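Local atomic coordinates of putative L-alanine-DL-glutamate epimerase (Burkholderia xenovorans, PDB entry 3GO2), a protein that binds magnesium and probably catalyses the racemisation or epimerisation of a small substrate. Residues V8-C13 against V49-G54; E245-S250 against C268-G273; D287-D292 against I313-H318. All coordinates share one frame; numbering follows the deposited sequence.

Interaction 1. Residues V8-C13 against V49-G54; sequences VDTLCC and VIEQLG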
loop_
_atom_site.group_PDB
_atom_site.type_symbol
_atom_site.label_atom_id
_atom_site.label_comp_id
_atom_site.label_asym_id
_atom_site.label_seq_id
_atom_site.Cartn_x
_atom_site.Cartn_y
_atom_site.Cartn_z
ATOM N N VAL A 8 -20.010 -44.650 -8.873
ATOM C CA VAL A 8 -20.443 -43.275 -8.659
ATOM C C VAL A 8 -21.504 -42.987 -9.706
ATOM O O VAL A 8 -21.215 -43.019 -10.914
ATOM C CB VAL A 8 -19.286 -42.258 -8.799
ATOM C CG1 VAL A 8 -19.818 -40.831 -8.556
ATOM C CG2 VAL A 8 -18.130 -42.614 -7.853
ATOM N N ASP A 9 -22.736 -42.783 -9.235
ATOM C CA ASP A 9 -23.908 -42.544 -10.073
ATOM C C ASP A 9 -24.512 -41.185 -9.754
ATOM O O ASP A 9 -24.337 -40.662 -8.646
ATOM C CB ASP A 9 -24.963 -43.608 -9.791
ATOM C CG ASP A 9 -24.470 -45.027 -10.039
ATOM O OD1 ASP A 9 -23.970 -45.284 -11.148
ATOM O OD2 ASP A 9 -24.599 -45.871 -9.114
ATOM N N THR A 10 -25.236 -40.612 -10.714
ATOM C CA THR A 10 -25.983 -39.387 -10.450
ATOM C C THR A 10 -27.450 -39.630 -10.708
ATOM O O THR A 10 -27.801 -40.440 -11.579
ATOM C CB THR A 10 -25.494 -38.195 -11.328
ATOM O OG1 THR A 10 -25.587 -38.541 -12.710
ATOM C CG2 THR A 10 -24.036 -37.818 -10.999
ATOM N N LEU A 11 -28.298 -38.954 -9.941
ATOM C CA LEU A 11 -29.747 -39.055 -10.054
ATOM C C LEU A 11 -30.358 -37.668 -10.085
ATOM O O LEU A 11 -29.772 -36.708 -9.592
ATOM C CB LEU A 11 -30.344 -39.834 -8.874
ATOM C CG LEU A 11 -29.982 -41.308 -8.645
ATOM C CD1 LEU A 11 -28.484 -41.578 -8.326
ATOM C CD2 LEU A 11 -30.852 -41.851 -7.495
ATOM N N CYS A 12 -31.550 -37.560 -10.640
ATOM C CA CYS A 12 -32.225 -36.252 -10.759
ATOM C C CYS A 12 -33.732 -36.432 -10.601
ATOM O O CYS A 12 -34.283 -37.428 -11.051
ATOM C CB CYS A 12 -31.865 -35.648 -12.115
ATOM S SG CYS A 12 -32.541 -34.015 -12.431
ATOM N N CYS A 13 -34.400 -35.501 -9.916
ATOM C CA CYS A 13 -35.847 -35.544 -9.807
ATOM C C CYS A 13 -36.453 -34.158 -9.861
ATOM O O CYS A 13 -35.781 -33.133 -9.650
ATOM C CB CYS A 13 -36.269 -36.273 -8.530
ATOM S SG CYS A 13 -35.983 -35.347 -6.998
ATOM N N VAL A 49 -19.507 -33.058 -15.333
ATOM C CA VAL A 49 -18.261 -33.074 -14.573
ATOM C C VAL A 49 -18.179 -34.281 -13.649
ATOM O O VAL A 49 -17.177 -35.008 -13.618
ATOM C CB VAL A 49 -18.087 -31.754 -13.730
ATOM C CG1 VAL A 49 -16.844 -31.843 -12.860
ATOM C CG2 VAL A 49 -18.043 -30.526 -14.667
ATOM N N ILE A 50 -19.234 -34.484 -12.873
ATOM C CA ILE A 50 -19.274 -35.588 -11.912
ATOM C C ILE A 50 -19.148 -36.929 -12.620
ATOM O O ILE A 50 -18.408 -37.809 -12.186
ATOM C CB ILE A 50 -20.582 -35.556 -11.102
ATOM C CG1 ILE A 50 -20.574 -34.334 -10.188
ATOM C CG2 ILE A 50 -20.744 -36.847 -10.266
ATOM C CD1 ILE A 50 -21.973 -33.961 -9.659
ATOM N N GLU A 51 -19.841 -37.072 -13.726
ATOM C CA GLU A 51 -19.751 -38.334 -14.479
ATOM C C GLU A 51 -18.335 -38.661 -14.930
ATOM O O GLU A 51 -17.934 -39.818 -14.895
ATOM C CB GLU A 51 -20.725 -38.323 -15.671
ATOM C CG GLU A 51 -22.196 -38.496 -15.253
ATOM C CD GLU A 51 -22.525 -39.889 -14.648
ATOM O OE1 GLU A 51 -21.845 -40.877 -14.977
ATOM O OE2 GLU A 51 -23.479 -40.009 -13.853
ATOM N N GLN A 52 -17.575 -37.653 -15.352
ATOM C CA GLN A 52 -16.161 -37.854 -15.749
ATOM C C GLN A 52 -15.274 -38.123 -14.546
ATOM O O GLN A 52 -14.482 -39.063 -14.530
ATOM C CB GLN A 52 -15.635 -36.619 -16.482
ATOM C CG GLN A 52 -16.189 -36.493 -17.839
ATOM C CD GLN A 52 -15.719 -37.637 -18.703
ATOM O OE1 GLN A 52 -14.547 -37.706 -19.038
ATOM N NE2 GLN A 52 -16.618 -38.565 -19.017
ATOM N N LEU A 53 -15.380 -37.280 -13.528
ATOM C CA LEU A 53 -14.556 -37.446 -12.333
ATOM C C LEU A 53 -14.834 -38.728 -11.560
ATOM O O LEU A 53 -13.908 -39.348 -11.014
ATOM C CB LEU A 53 -14.700 -36.232 -11.403
ATOM C CG LEU A 53 -13.996 -34.991 -11.929
ATOM C CD1 LEU A 53 -14.271 -33.802 -11.012
ATOM C CD2 LEU A 53 -12.476 -35.235 -12.054
ATOM N N GLY A 54 -16.100 -39.142 -11.510
ATOM C CA GLY A 54 -16.468 -40.364 -10.812
ATOM C C GLY A 54 -15.828 -41.599 -11.415
ATOM O O GLY A 54 -15.508 -42.550 -10.707
HETATM O O HOH W 1 -18.971 -41.488 -12.756
HETATM O O HOH W 2 -22.504 -43.219 -13.561
HETATM O O HOH W 3 -25.194 -42.075 -13.235
#

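Interaction 2. Residues E245-S250 against C268-G273; sequences EIDSYS and CETLFG. With MG (magnesium ion), chain C; MG (magnesium ion), chain B.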
loop_
_atom_site.group_PDB
_atom_site.type_symbol
_atom_site.label_atom_id
_atom_site.label_comp_id
_atom_site.label_asym_id
_atom_site.label_seq_id
_atom_site.Cartn_x
_atom_site.Cartn_y
_atom_site.Cartn_z
ATOM N N GLU A 245 -27.049 -8.490 1.845
ATOM C CA GLU A 245 -26.258 -9.473 1.134
ATOM C C GLU A 245 -26.049 -9.049 -0.302
ATOM O O GLU A 245 -27.019 -8.784 -1.040
ATOM C CB GLU A 245 -26.996 -10.811 1.209
ATOM C CG GLU A 245 -26.283 -11.992 0.681
ATOM C CD GLU A 245 -27.040 -13.316 0.982
ATOM O OE1 GLU A 245 -26.707 -14.326 0.339
ATOM O OE2 GLU A 245 -27.920 -13.358 1.878
ATOM N N ILE A 246 -24.770 -8.957 -0.681
ATOM C CA ILE A 246 -24.368 -8.451 -1.986
ATOM C C ILE A 246 -23.306 -9.384 -2.551
ATOM O O ILE A 246 -22.239 -9.491 -1.975
ATOM C CB ILE A 246 -23.766 -7.044 -1.878
ATOM C CG1 ILE A 246 -24.798 -6.042 -1.343
ATOM C CG2 ILE A 246 -23.218 -6.583 -3.267
ATOM C CD1 ILE A 246 -24.259 -4.631 -1.039
ATOM N N ASP A 247 -23.605 -10.048 -3.664
ATOM C CA ASP A 247 -22.625 -10.840 -4.381
ATOM C C ASP A 247 -21.898 -9.929 -5.364
ATOM O O ASP A 247 -22.502 -9.093 -6.022
ATOM C CB ASP A 247 -23.289 -12.014 -5.082
ATOM C CG ASP A 247 -23.899 -12.962 -4.115
ATOM O OD1 ASP A 247 -23.155 -13.489 -3.256
ATOM O OD2 ASP A 247 -25.127 -13.156 -4.200
ATOM N N SER A 248 -20.586 -10.102 -5.452
ATOM C CA SER A 248 -19.743 -9.245 -6.267
ATOM C C SER A 248 -18.466 -9.964 -6.611
ATOM O O SER A 248 -17.890 -10.670 -5.758
ATOM C CB SER A 248 -19.386 -7.992 -5.459
ATOM O OG SER A 248 -18.573 -7.114 -6.221
ATOM N N TYR A 249 -17.969 -9.713 -7.828
ATOM C CA TYR A 249 -16.648 -10.147 -8.220
ATOM C C TYR A 249 -15.622 -8.989 -8.191
ATOM O O TYR A 249 -14.548 -9.073 -8.799
ATOM C CB TYR A 249 -16.738 -10.780 -9.599
ATOM C CG TYR A 249 -17.535 -12.073 -9.602
ATOM C CD1 TYR A 249 -17.220 -13.084 -8.724
ATOM C CD2 TYR A 249 -18.591 -12.281 -10.497
ATOM C CE1 TYR A 249 -17.904 -14.275 -8.716
ATOM C CE2 TYR A 249 -19.286 -13.495 -10.499
ATOM C CZ TYR A 249 -18.922 -14.482 -9.602
ATOM O OH TYR A 249 -19.573 -15.694 -9.561
ATOM N N SER A 250 -15.973 -7.926 -7.479
ATOM C CA SER A 250 -15.077 -6.807 -7.225
ATOM C C SER A 250 -14.811 -6.630 -5.726
ATOM O O SER A 250 -15.585 -5.953 -5.035
ATOM C CB SER A 250 -15.670 -5.511 -7.749
ATOM O OG SER A 250 -14.767 -4.423 -7.447
ATOM N N CYS A 268 -20.213 -13.724 -0.643
ATOM C CA CYS A 268 -19.267 -14.818 -0.920
ATOM C C CYS A 268 -19.914 -16.163 -1.235
ATOM O O CYS A 268 -19.169 -17.124 -1.445
ATOM C CB CYS A 268 -18.228 -15.009 0.169
ATOM S SG CYS A 268 -17.363 -13.507 0.688
ATOM N N GLU A 269 -21.249 -16.240 -1.306
ATOM C CA GLU A 269 -21.915 -17.526 -1.485
ATOM C C GLU A 269 -21.592 -18.219 -2.798
ATOM O O GLU A 269 -21.887 -19.410 -2.945
ATOM C CB GLU A 269 -23.439 -17.389 -1.353
ATOM C CG GLU A 269 -24.146 -16.828 -2.573
ATOM C CD GLU A 269 -25.624 -16.656 -2.354
ATOM O OE1 GLU A 269 -26.325 -16.507 -3.347
ATOM O OE2 GLU A 269 -26.087 -16.703 -1.214
ATOM N N THR A 270 -20.993 -17.493 -3.743
ATOM C CA THR A 270 -20.707 -18.043 -5.047
ATOM C C THR A 270 -19.229 -18.353 -5.237
ATOM O O THR A 270 -18.817 -18.638 -6.371
ATOM C CB THR A 270 -21.230 -17.169 -6.208
ATOM O OG1 THR A 270 -20.406 -16.007 -6.382
ATOM C CG2 THR A 270 -22.685 -16.784 -5.986
ATOM N N LEU A 271 -18.443 -18.262 -4.169
ATOM C CA LEU A 271 -16.987 -18.381 -4.262
ATOM C C LEU A 271 -16.479 -19.765 -3.823
ATOM O O LEU A 271 -17.103 -20.451 -2.990
ATOM C CB LEU A 271 -16.324 -17.321 -3.399
ATOM C CG LEU A 271 -16.681 -15.872 -3.650
ATOM C CD1 LEU A 271 -15.854 -14.954 -2.699
ATOM C CD2 LEU A 271 -16.476 -15.501 -5.114
ATOM N N PHE A 272 -15.315 -20.116 -4.348
ATOM C CA PHE A 272 -14.675 -21.414 -4.138
ATOM C C PHE A 272 -13.271 -21.295 -3.533
ATOM O O PHE A 272 -12.382 -20.674 -4.110
ATOM C CB PHE A 272 -14.550 -22.178 -5.465
ATOM C CG PHE A 272 -15.852 -22.495 -6.109
ATOM C CD1 PHE A 272 -16.450 -23.732 -5.939
ATOM C CD2 PHE A 272 -16.475 -21.570 -6.929
ATOM C CE1 PHE A 272 -17.652 -24.015 -6.557
ATOM C CE2 PHE A 272 -17.661 -21.854 -7.535
ATOM C CZ PHE A 272 -18.251 -23.081 -7.347
ATOM N N GLY A 273 -13.081 -21.960 -2.399
ATOM C CA GLY A 273 -11.790 -22.124 -1.763
ATOM C C GLY A 273 -11.274 -20.891 -1.073
ATOM O O GLY A 273 -11.713 -19.787 -1.327
HETATM MG MG MG C . -18.736 -17.777 -8.568
HETATM MG MG MG B . -28.235 -15.333 -1.552
HETATM O O HOH W 4 -23.428 -14.189 -0.678
HETATM O O HOH W 5 -20.620 -14.439 -4.011
HETATM O O HOH W 6 -26.801 -13.563 -2.252
HETATM O O HOH W 7 -28.918 -16.012 -3.059
HETATM O O HOH W 8 -17.778 -19.272 -10.132
HETATM O O HOH W 9 -16.288 -17.222 -8.313
#

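Interaction 3. Residues D287-D292 against I313-H318; sequences DVAIVD and INVAPH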
loop_
_atom_site.group_PDB
_atom_site.type_symbol
_atom_site.label_atom_id
_atom_site.label_comp_id
_atom_site.label_asym_id
_atom_site.label_seq_id
_atom_site.Cartn_x
_atom_site.Cartn_y
_atom_site.Cartn_z
ATOM N N ASP A 287 -18.781 -8.185 6.558
ATOM C CA ASP A 287 -19.042 -8.558 7.937
ATOM C C ASP A 287 -19.164 -10.078 8.093
ATOM O O ASP A 287 -18.636 -10.664 9.061
ATOM C CB ASP A 287 -20.310 -7.890 8.448
ATOM C CG ASP A 287 -20.157 -6.400 8.587
ATOM O OD1 ASP A 287 -19.763 -5.949 9.675
ATOM O OD2 ASP A 287 -20.380 -5.659 7.601
ATOM N N VAL A 288 -19.919 -10.697 7.192
ATOM C CA VAL A 288 -20.209 -12.142 7.241
ATOM C C VAL A 288 -19.873 -12.794 5.921
ATOM O O VAL A 288 -20.203 -12.244 4.872
ATOM C CB VAL A 288 -21.685 -12.368 7.549
ATOM C CG1 VAL A 288 -22.039 -13.864 7.500
ATOM C CG2 VAL A 288 -22.040 -11.748 8.923
ATOM N N ALA A 289 -19.213 -13.948 5.969
ATOM C CA ALA A 289 -18.916 -14.713 4.770
ATOM C C ALA A 289 -19.874 -15.879 4.628
ATOM O O ALA A 289 -19.955 -16.727 5.521
ATOM C CB ALA A 289 -17.451 -15.176 4.758
ATOM N N ILE A 290 -20.650 -15.882 3.545
ATOM C CA ILE A 290 -21.533 -16.993 3.226
ATOM C C ILE A 290 -20.730 -18.044 2.473
ATOM O O ILE A 290 -20.051 -17.716 1.496
ATOM C CB ILE A 290 -22.758 -16.528 2.427
ATOM C CG1 ILE A 290 -23.549 -15.507 3.271
ATOM C CG2 ILE A 290 -23.654 -17.736 2.087
ATOM C CD1 ILE A 290 -24.436 -14.622 2.435
ATOM N N VAL A 291 -20.759 -19.287 2.954
ATOM C CA VAL A 291 -19.981 -20.374 2.355
ATOM C C VAL A 291 -20.951 -21.391 1.781
ATOM O O VAL A 291 -21.825 -21.871 2.492
ATOM C CB VAL A 291 -19.080 -21.053 3.379
ATOM C CG1 VAL A 291 -18.289 -22.189 2.734
ATOM C CG2 VAL A 291 -18.103 -20.027 4.044
ATOM N N ASP A 292 -20.829 -21.683 0.499
ATOM C CA ASP A 292 -21.684 -22.721 -0.104
ATOM C C ASP A 292 -20.922 -24.047 -0.019
ATOM O O ASP A 292 -19.999 -24.305 -0.786
ATOM C CB ASP A 292 -22.108 -22.369 -1.518
ATOM C CG ASP A 292 -23.225 -23.268 -2.016
ATOM O OD1 ASP A 292 -24.219 -22.779 -2.605
ATOM O OD2 ASP A 292 -23.132 -24.472 -1.719
ATOM N N ILE A 313 -14.129 -13.259 11.167
ATOM C CA ILE A 313 -15.338 -13.226 10.381
ATOM C C ILE A 313 -16.118 -14.509 10.631
ATOM O O ILE A 313 -15.557 -15.592 10.541
ATOM C CB ILE A 313 -14.980 -13.135 8.866
ATOM C CG1 ILE A 313 -14.259 -11.820 8.568
ATOM C CG2 ILE A 313 -16.220 -13.302 7.986
ATOM C CD1 ILE A 313 -13.666 -11.750 7.164
ATOM N N ASN A 314 -17.399 -14.377 10.968
ATOM C CA ASN A 314 -18.263 -15.528 11.119
ATOM C C ASN A 314 -18.877 -15.886 9.772
ATOM O O ASN A 314 -19.022 -15.030 8.872
ATOM C CB ASN A 314 -19.355 -15.242 12.164
ATOM C CG ASN A 314 -18.810 -15.245 13.577
ATOM O OD1 ASN A 314 -17.653 -15.581 13.791
ATOM N ND2 ASN A 314 -19.641 -14.844 14.549
ATOM N N VAL A 315 -19.236 -17.163 9.639
ATOM C CA VAL A 315 -19.693 -17.709 8.349
ATOM C C VAL A 315 -21.110 -18.224 8.445
ATOM O O VAL A 315 -21.588 -18.561 9.541
ATOM C CB VAL A 315 -18.762 -18.842 7.854
ATOM C CG1 VAL A 315 -17.345 -18.346 7.724
ATOM C CG2 VAL A 315 -18.806 -20.047 8.809
ATOM N N ALA A 316 -21.798 -18.267 7.314
ATOM C CA ALA A 316 -23.154 -18.815 7.264
ATOM C C ALA A 316 -23.255 -19.723 6.046
ATOM O O ALA A 316 -22.868 -19.331 4.960
ATOM C CB ALA A 316 -24.195 -17.702 7.159
ATOM N N PRO A 317 -23.811 -20.931 6.217
ATOM C CA PRO A 317 -24.016 -21.759 5.018
ATOM C C PRO A 317 -25.067 -21.231 4.067
ATOM O O PRO A 317 -26.048 -20.593 4.494
ATOM C CB PRO A 317 -24.511 -23.100 5.582
ATOM C CG PRO A 317 -24.423 -23.007 6.995
ATOM C CD PRO A 317 -24.120 -21.653 7.456
ATOM N N HIS A 318 -24.835 -21.478 2.775
ATOM C CA HIS A 318 -25.808 -21.241 1.728
ATOM C C HIS A 318 -26.644 -22.519 1.613
ATOM O O HIS A 318 -26.132 -23.604 1.308
ATOM C CB HIS A 318 -25.078 -20.948 0.435
ATOM C CG HIS A 318 -25.953 -20.468 -0.664
ATOM N ND1 HIS A 318 -25.587 -20.576 -1.985
ATOM C CD2 HIS A 318 -27.143 -19.813 -0.649
ATOM C CE1 HIS A 318 -26.508 -20.006 -2.737
ATOM N NE2 HIS A 318 -27.472 -19.552 -1.958
HETATM O O HOH W 10 -18.873 -11.772 11.431
#

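Interaction 1. Residues V8-C13 against V49-G54
Val-8 and Thr-10 turn their side chains from the edge strand 5-14 onto helix 46-57, which runs nearly antiparallel beneath it, the segment axes 167° apart and 8.3 Å at closest approach. The packed part is small and apolar. CG2 of Thr-10 meets CG2 of Ile-50 at 3.5 Å, the two side chains crossing at a slant, while Val-8 lies over the bare backbone of Gly-54, its CB 3.9 Å from Gly-54 CA. Lacking a side chain, Gly-54 lets strand and helix approach here to 5.4 Å between the CA atoms of Val-8 and Gly-54. Ile-50 continues inward onto Ala-90 and Ile-91 of helix 82-103. Along the other flank the contact is watery. Glu-51, bent at chi2 (-66°), swings its carboxylate up to the strand, where Thr-10 OG1 donates to the anti lone pair of Glu-51 OE2 at 2.8 Å. A water accepts from Thr-10 N at 2.9 Å and donates to the same OE2; another bridges Val-8 O and Glu-51 O, and a third lies between Val-8 O and Glu-51 OE1. Asp-9, facing away, bonds through its backbone to Lys-24 of the next strand. The chemistry implies an apolar inner seam joining sheet and helix in the N-terminal domain, with a hydrated outer margin where one glutamate serves strand polar groups directly and through water.

Interaction 2. Residues E245-S250 against C268-G273
Glu-245 and Glu-269 bring their carboxylates together almost perpendicular, the planes 85° apart, with Glu-245 OE1 only 2.9 Å from Glu-269 OE2. The two acceptors are not hydrogen-bonded; the magnesium ion bound by both probably offsets their repulsion. Glu-245 OE1 and Glu-269 OE2 are each 2.6 Å from it, and Asp-219 completes the protein ligands. Glu-245 reaches the metal with CG anti to the backbone N (chi1 -173°) and an extended chain; its other oxygen, OE2, forms a salt bridge with Lys-163, which should ease the crowding of negative charge. The Asp-247 and Glu-269 side chains cross at about a right angle, though their carboxylate planes are 39° apart. Asp-247 is a second-shell residue: its OD2 accepts from a metal-bound water at 2.6 Å, and its OD1 takes protons from two further waters that accept from the backbone N atoms of Glu-269 and Thr-270, tying the loops together through solvent.

At the far end Tyr-249 runs crosswise to Thr-270. A second magnesium ion sits in the plane of the tyrosine ring at its edge, 2.5 Å from Tyr-249 OH, and is also held by Thr-270 O and by Pro-78 of a neighbouring subunit. Thr-270 OG1 gives Tyr-249 OH a weak hydrogen bond, and Leu-271 CD2 packs against the ring edge at CE1. The first ion occupies the acidic metal site at the strand ends of the barrel, characteristic of the enolase superfamily; the second marks a subunit interface.

Interaction 3. Residues D287-D292 against I313-H318
Two neighbouring parallel strands of the barrel domain, 288-291 and 314-317, are joined by a right-handed beta-alpha-beta crossover through helix 298-310. Ala-289 N donates to Asn-314 O, Ala-316 N to Ala-289 O, Val-291 N to Ala-316 O at 2.9 Å, and His-318 N to Val-291 O. The strand segments are twisted by -33° against each other, and at the start a water donates to Asp-287 O and accepts from Asn-314 N.

On one face of the sheet Val-291 CG2 rests against Val-315 CB at 4.0 Å, and Ala-289 CB against Ile-313 CG2 at 3.9 Å; Phe-277 and Phe-281 of helix 273-282 and Ala-308 of helix 298-310 cover this layer. The other face carries Val-288, Ile-290 and Ala-316, which pack on Trp-243. Ile-290 CG2, anti to the backbone N, touches Ala-316 O at 3.4 Å and His-318 CB at 3.9 Å.

Beyond the paired strands, Asp-292 and His-318 meet with carboxylate and ring planes 88° apart. His-318 ND1 donates to Asp-292 OD1 at 2.7 Å, a bent bond of 135° that reaches the oxygen from above the carboxylate plane. Tyr-321 shares OD1, while OD2 caps the following helix at Trp-295 N, which should hold the aspartate in place to orient the imidazole, whose NE2 lies close to Glu-269, while Phe-320 stacks on the ring. A His-Asp pair at the ends of successive strands, beside the metal site, is typical of the mandelate racemase-like barrel.

Overall arrangement
Interactions 2 and 3 share the barrel domain, their centres 10 Å apart, and both are buried; interaction 1 lies in the N-terminal domain, partly buried, about 26 and 28 Å from them between centres. Interaction 3 is mainly a regular strand pairing with apolar faces, whereas interaction 2 joins the loops that follow two preceding strands of the same sheet and depends on metals, carboxylates and water. They touch directly: Ile-290 packs on Glu-245 and Glu-269, and His-318 approaches Glu-269, linking the barrel wall to the metal site. Water carries most polar links in interactions 1 and 2 but only one, at the strand start, in interaction 3; interaction 1 lies away from the metal sites.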